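PDB 3CFU: uncharacterized lipoprotein YjhA from Bacillus subtilis, which is of unknown function but is probably held at the cell membrane by a lipid, this chain being its beta-rich DUF4352 part. Local coordinates for residues F15-V20 with I51-E56; T121-P126 with D145-L150. All blocks are in the same frame, centred on the assembly; numbering follows the deposited sequence.

Interaction 1: F15-V20 with I51-E56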
# COMPACT_ATOMS: atom_id res chain seq x y z
N PHE A 15 -2.88 9.73 4.91
CA PHE A 15 -2.56 8.33 4.76
C PHE A 15 -1.99 7.69 6.01
O PHE A 15 -1.23 8.31 6.75
CB PHE A 15 -1.54 8.18 3.63
CG PHE A 15 -1.05 6.78 3.44
CD1 PHE A 15 -1.83 5.86 2.76
CD2 PHE A 15 0.17 6.39 3.97
CE1 PHE A 15 -1.40 4.56 2.61
CE2 PHE A 15 0.60 5.09 3.82
CZ PHE A 15 -0.18 4.17 3.14
N THR A 16 -2.32 6.43 6.23
CA THR A 16 -1.79 5.76 7.40
C THR A 16 -1.60 4.27 7.24
O THR A 16 -2.38 3.60 6.56
CB THR A 16 -2.71 6.03 8.65
OG1 THR A 16 -2.38 5.12 9.70
CG2 THR A 16 -4.15 5.87 8.30
N VAL A 17 -0.52 3.77 7.83
CA VAL A 17 -0.25 2.34 7.83
C VAL A 17 -0.75 1.91 9.21
O VAL A 17 -0.19 2.32 10.23
CB VAL A 17 1.26 2.02 7.70
CG1 VAL A 17 1.45 0.51 7.69
CG2 VAL A 17 1.82 2.63 6.42
N ASN A 18 -1.81 1.12 9.24
CA ASN A 18 -2.41 0.67 10.51
C ASN A 18 -1.57 -0.37 11.24
O ASN A 18 -0.92 -0.06 12.23
CB ASN A 18 -3.81 0.13 10.24
CG ASN A 18 -4.74 1.19 9.67
OD1 ASN A 18 -5.66 0.88 8.91
ND2 ASN A 18 -4.49 2.45 10.02
N LYS A 19 -1.59 -1.61 10.76
CA LYS A 19 -0.82 -2.67 11.39
C LYS A 19 -0.11 -3.54 10.37
O LYS A 19 -0.36 -3.46 9.17
CB LYS A 19 -1.71 -3.61 12.22
CG LYS A 19 -3.05 -3.04 12.62
CD LYS A 19 -4.17 -3.65 11.81
CE LYS A 19 -4.42 -5.11 12.18
NZ LYS A 19 -5.47 -5.70 11.31
N VAL A 20 0.80 -4.37 10.88
CA VAL A 20 1.50 -5.33 10.04
C VAL A 20 1.37 -6.71 10.68
O VAL A 20 2.04 -7.01 11.68
CB VAL A 20 3.00 -5.03 9.85
CG1 VAL A 20 3.61 -6.11 8.96
CG2 VAL A 20 3.20 -3.67 9.22
N ILE A 51 0.10 -5.74 5.38
CA ILE A 51 0.01 -4.35 5.79
C ILE A 51 -1.38 -3.79 5.51
O ILE A 51 -1.88 -3.89 4.39
CB ILE A 51 1.05 -3.48 5.04
CG1 ILE A 51 2.46 -4.00 5.34
CG2 ILE A 51 0.94 -2.03 5.48
CD1 ILE A 51 3.53 -3.47 4.42
N GLU A 52 -2.00 -3.25 6.55
CA GLU A 52 -3.31 -2.64 6.42
C GLU A 52 -3.06 -1.15 6.40
O GLU A 52 -2.34 -0.62 7.26
CB GLU A 52 -4.22 -3.00 7.60
CG GLU A 52 -5.61 -2.42 7.47
CD GLU A 52 -6.49 -2.68 8.68
OE1 GLU A 52 -6.22 -2.09 9.75
OE2 GLU A 52 -7.44 -3.48 8.55
N VAL A 53 -3.64 -0.47 5.42
CA VAL A 53 -3.47 0.98 5.27
C VAL A 53 -4.82 1.66 5.08
O VAL A 53 -5.82 1.01 4.76
CB VAL A 53 -2.54 1.32 4.05
CG1 VAL A 53 -1.18 0.64 4.21
CG2 VAL A 53 -3.18 0.88 2.75
N THR A 54 -4.85 2.98 5.29
CA THR A 54 -6.07 3.76 5.14
C THR A 54 -5.78 5.02 4.36
O THR A 54 -4.76 5.68 4.59
CB THR A 54 -6.66 4.18 6.51
OG1 THR A 54 -7.17 3.03 7.19
CG2 THR A 54 -7.79 5.20 6.32
N MSE A 55 -6.67 5.34 3.43
CA MSE A 55 -6.57 6.54 2.61
C MSE A 55 -7.79 7.41 2.85
O MSE A 55 -8.93 6.94 2.77
CB MSE A 55 -6.52 6.20 1.11
CG MSE A 55 -5.19 5.67 0.63
SE MSE A 55 -5.16 5.18 -1.25
CE MSE A 55 -5.41 6.92 -2.07
N GLU A 56 -7.56 8.68 3.15
CA GLU A 56 -8.66 9.60 3.37
C GLU A 56 -8.57 10.75 2.38
O GLU A 56 -7.58 11.49 2.35
CB GLU A 56 -8.62 10.16 4.80
CG GLU A 56 -9.60 11.31 5.05
CD GLU A 56 -9.54 11.79 6.50
OE1 GLU A 56 -8.91 11.09 7.33
OE2 GLU A 56 -10.13 12.85 6.82
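The shortest polar bond between 15-20 and 51-56 runs from N18 N to E52 O, at 2.7 Å. E52 N in turn reaches K19 O at 3.1 Å. E52 thus faces both N18 and K19; the extra residue in 15-20 shifts the register by one between V17-V53 and V20-I51, a beta bulge in an otherwise regular antiparallel pairing. Before the bulge, T16 and T54 form a hydrogen-bonded pair, T54 N lying 2.8 Å from T16 O. Their side chains run side by side, the methyl T16 CG2 resting 3.5 Å from T54 CB; beta-branched residues suit an extended chain, and the T54 hydroxyl is satisfied by T105. E52 extends its chain beyond CG beside the bulge, where its OE1 stands 3.3 Å from K19 CD. The ammonium of K19 stays beyond salt-bridge range, whereas E52 OE2 has a salt bridge to R91. N18, E52 and T54 are partly exposed and K19 exposed, which suits their polar ends.

F15, V17, V20, I51, V53 and M55 turn to the other face; all but the partly exposed V20 are buried, as befits apolar side chains. With CG of F15 anti to the backbone N (chi1 176°), the ring reaches across to the partner strand: CE1 lies 3.7 Å from V53 CB, while the selenomethionine M55 brings CG to the ring edge. Further along, V17 CG1 meets I51 CG2 at 3.4 Å.

The two strands are the central pair of a four-stranded antiparallel sheet, between 7-10 and 103-112, and their apolar face packs on strand 121-124, where the F15 ring stacks on Y124.

Interaction 2: T121-P126 with D145-L150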
# COMPACT_ATOMS: atom_id res chain seq x y z
N THR A 121 10.49 -0.75 4.20
CA THR A 121 9.82 0.53 4.17
C THR A 121 8.69 0.49 3.16
O THR A 121 8.88 0.06 2.02
CB THR A 121 10.80 1.64 3.77
OG1 THR A 121 12.00 1.52 4.55
CG2 THR A 121 10.18 3.02 3.99
N LEU A 122 7.51 0.93 3.57
CA LEU A 122 6.39 0.97 2.64
C LEU A 122 6.50 2.35 2.01
O LEU A 122 6.83 3.33 2.68
CB LEU A 122 5.05 0.81 3.35
CG LEU A 122 3.88 0.81 2.34
CD1 LEU A 122 3.93 -0.46 1.51
CD2 LEU A 122 2.55 0.93 3.06
N VAL A 123 6.25 2.40 0.70
CA VAL A 123 6.31 3.65 -0.04
C VAL A 123 4.92 3.98 -0.55
O VAL A 123 4.19 3.10 -1.02
CB VAL A 123 7.25 3.54 -1.26
CG1 VAL A 123 7.20 4.83 -2.07
CG2 VAL A 123 8.69 3.22 -0.81
N TYR A 124 4.55 5.25 -0.45
CA TYR A 124 3.24 5.67 -0.90
C TYR A 124 3.39 6.94 -1.72
O TYR A 124 3.94 7.92 -1.23
CB TYR A 124 2.33 5.93 0.30
CG TYR A 124 1.02 6.60 -0.05
CD1 TYR A 124 0.14 6.01 -0.94
CD2 TYR A 124 0.67 7.83 0.50
CE1 TYR A 124 -1.06 6.62 -1.29
CE2 TYR A 124 -0.54 8.45 0.17
CZ TYR A 124 -1.40 7.83 -0.73
OH TYR A 124 -2.59 8.40 -1.09
N ASN A 125 2.95 6.90 -2.98
CA ASN A 125 2.99 8.08 -3.84
C ASN A 125 1.53 8.39 -4.19
O ASN A 125 0.89 7.67 -4.97
CB ASN A 125 3.80 7.81 -5.12
CG ASN A 125 4.06 9.09 -5.92
OD1 ASN A 125 3.12 9.83 -6.26
ND2 ASN A 125 5.32 9.37 -6.21
N PRO A 126 0.98 9.46 -3.61
CA PRO A 126 -0.42 9.87 -3.85
C PRO A 126 -0.76 10.19 -5.30
O PRO A 126 -1.89 9.97 -5.74
CB PRO A 126 -0.63 11.03 -2.88
CG PRO A 126 0.74 11.60 -2.68
CD PRO A 126 1.66 10.38 -2.68
N ASP A 145 7.25 10.60 -3.12
CA ASP A 145 7.24 9.34 -2.37
C ASP A 145 7.20 9.60 -0.86
O ASP A 145 7.88 10.51 -0.37
CB ASP A 145 8.50 8.51 -2.66
CG ASP A 145 8.54 7.90 -4.05
OD1 ASP A 145 7.48 7.66 -4.65
OD2 ASP A 145 9.66 7.62 -4.52
N TYR A 146 6.43 8.81 -0.12
CA TYR A 146 6.33 8.94 1.33
C TYR A 146 6.71 7.60 1.91
O TYR A 146 6.06 6.59 1.61
CB TYR A 146 4.91 9.30 1.77
CG TYR A 146 4.50 10.70 1.37
CD1 TYR A 146 3.97 10.96 0.11
CD2 TYR A 146 4.69 11.77 2.24
CE1 TYR A 146 3.64 12.25 -0.26
CE2 TYR A 146 4.36 13.06 1.88
CZ TYR A 146 3.84 13.30 0.63
OH TYR A 146 3.51 14.59 0.28
N LEU A 147 7.74 7.57 2.74
CA LEU A 147 8.20 6.32 3.31
C LEU A 147 7.72 6.07 4.72
O LEU A 147 7.72 6.98 5.55
CB LEU A 147 9.73 6.26 3.29
CG LEU A 147 10.46 6.51 1.97
CD1 LEU A 147 11.81 5.80 1.98
CD2 LEU A 147 9.64 6.00 0.82
N VAL A 148 7.30 4.84 4.99
CA VAL A 148 6.87 4.43 6.31
C VAL A 148 7.71 3.22 6.67
O VAL A 148 7.58 2.17 6.06
CB VAL A 148 5.39 4.01 6.37
CG1 VAL A 148 4.92 4.02 7.82
CG2 VAL A 148 4.53 4.93 5.52
N LYS A 149 8.60 3.39 7.65
CA LYS A 149 9.47 2.31 8.09
C LYS A 149 8.63 1.34 8.90
O LYS A 149 7.83 1.75 9.73
CB LYS A 149 10.61 2.85 8.94
CG LYS A 149 11.82 1.94 9.04
CD LYS A 149 12.76 2.12 7.86
CE LYS A 149 14.08 1.42 8.13
NZ LYS A 149 15.03 1.56 6.98
N LEU A 150 8.81 0.04 8.66
CA LEU A 150 8.02 -0.95 9.37
C LEU A 150 8.74 -1.59 10.57
O LEU A 150 9.28 -2.70 10.46
CB LEU A 150 7.57 -2.05 8.39
CG LEU A 150 6.98 -1.58 7.05
CD1 LEU A 150 6.81 -2.79 6.12
CD2 LEU A 150 5.63 -0.89 7.25
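T121 to Y124 and Y146 to K149 form an antiparallel pair at one side of a three-stranded sheet completed by 70-73; facing the sheet that holds 15-20 and 51-56, it forms one layer of a beta sandwich. Backbone bonds join L122 with V148 and Y124 with Y146 in both directions, L122 N to V148 O at 2.8 Å.

Apolar contacts follow the alternation of the strands: on one face V123 and L147 point the same way and touch through CG2 and CD2 at 3.4 Å. With OG1 beside its backbone N (chi1 -49°), T121 turns the methyl CG2 to L147 CB, 3.3 Å away, and its hydroxyl OG1 to the aliphatic part of K149, 3.4 Å from CD. The opposite face carries L122, Y124, V148 and Y146; all but the partly exposed Y146 are buried, as suits apolar and aromatic side chains, and the hydroxyl of Y124 is bonded to T13.

Y146 makes the aromatic contact: Y124 O, already bonded to Y146 N, lies in plane at its ring edge, 3.3 Å from CD1. P126 crosses that ring at about a right angle, CD 3.6 Å from Y146 CE1.

Among polar side chains, N125 is an N-cap, its OD1 bonded to L128 N at the start of helix 126-129, while ND2, which also serves D143, gives D145 OD1 a hydrogen bond at 3.2 Å, meeting that oxygen from 42° above the carboxylate plane.

In the fold
From the N terminus, strand 13-23 comes early and pairs in interaction 1 with 47-57, closing a loop of thirty residues that includes the unmodelled 35-40. The chain then supplies 70-73 and 103-112 before interaction 2 opens at 121-126; it closes at 145-150 round the short helix 126-129, near the C-terminal end of the modelled chain. The two contacts are thus in series, neither nested nor crossed. In space, with centres about 11 Å apart, they belong to opposing sheets, whose apolar faces meet: V17 CG2 lies 3.7 Å from V148 CG2, and I51 CD1 3.8 Å from L150 CD1. Each contact builds one layer, and the packing between them holds the layers of the sandwich together.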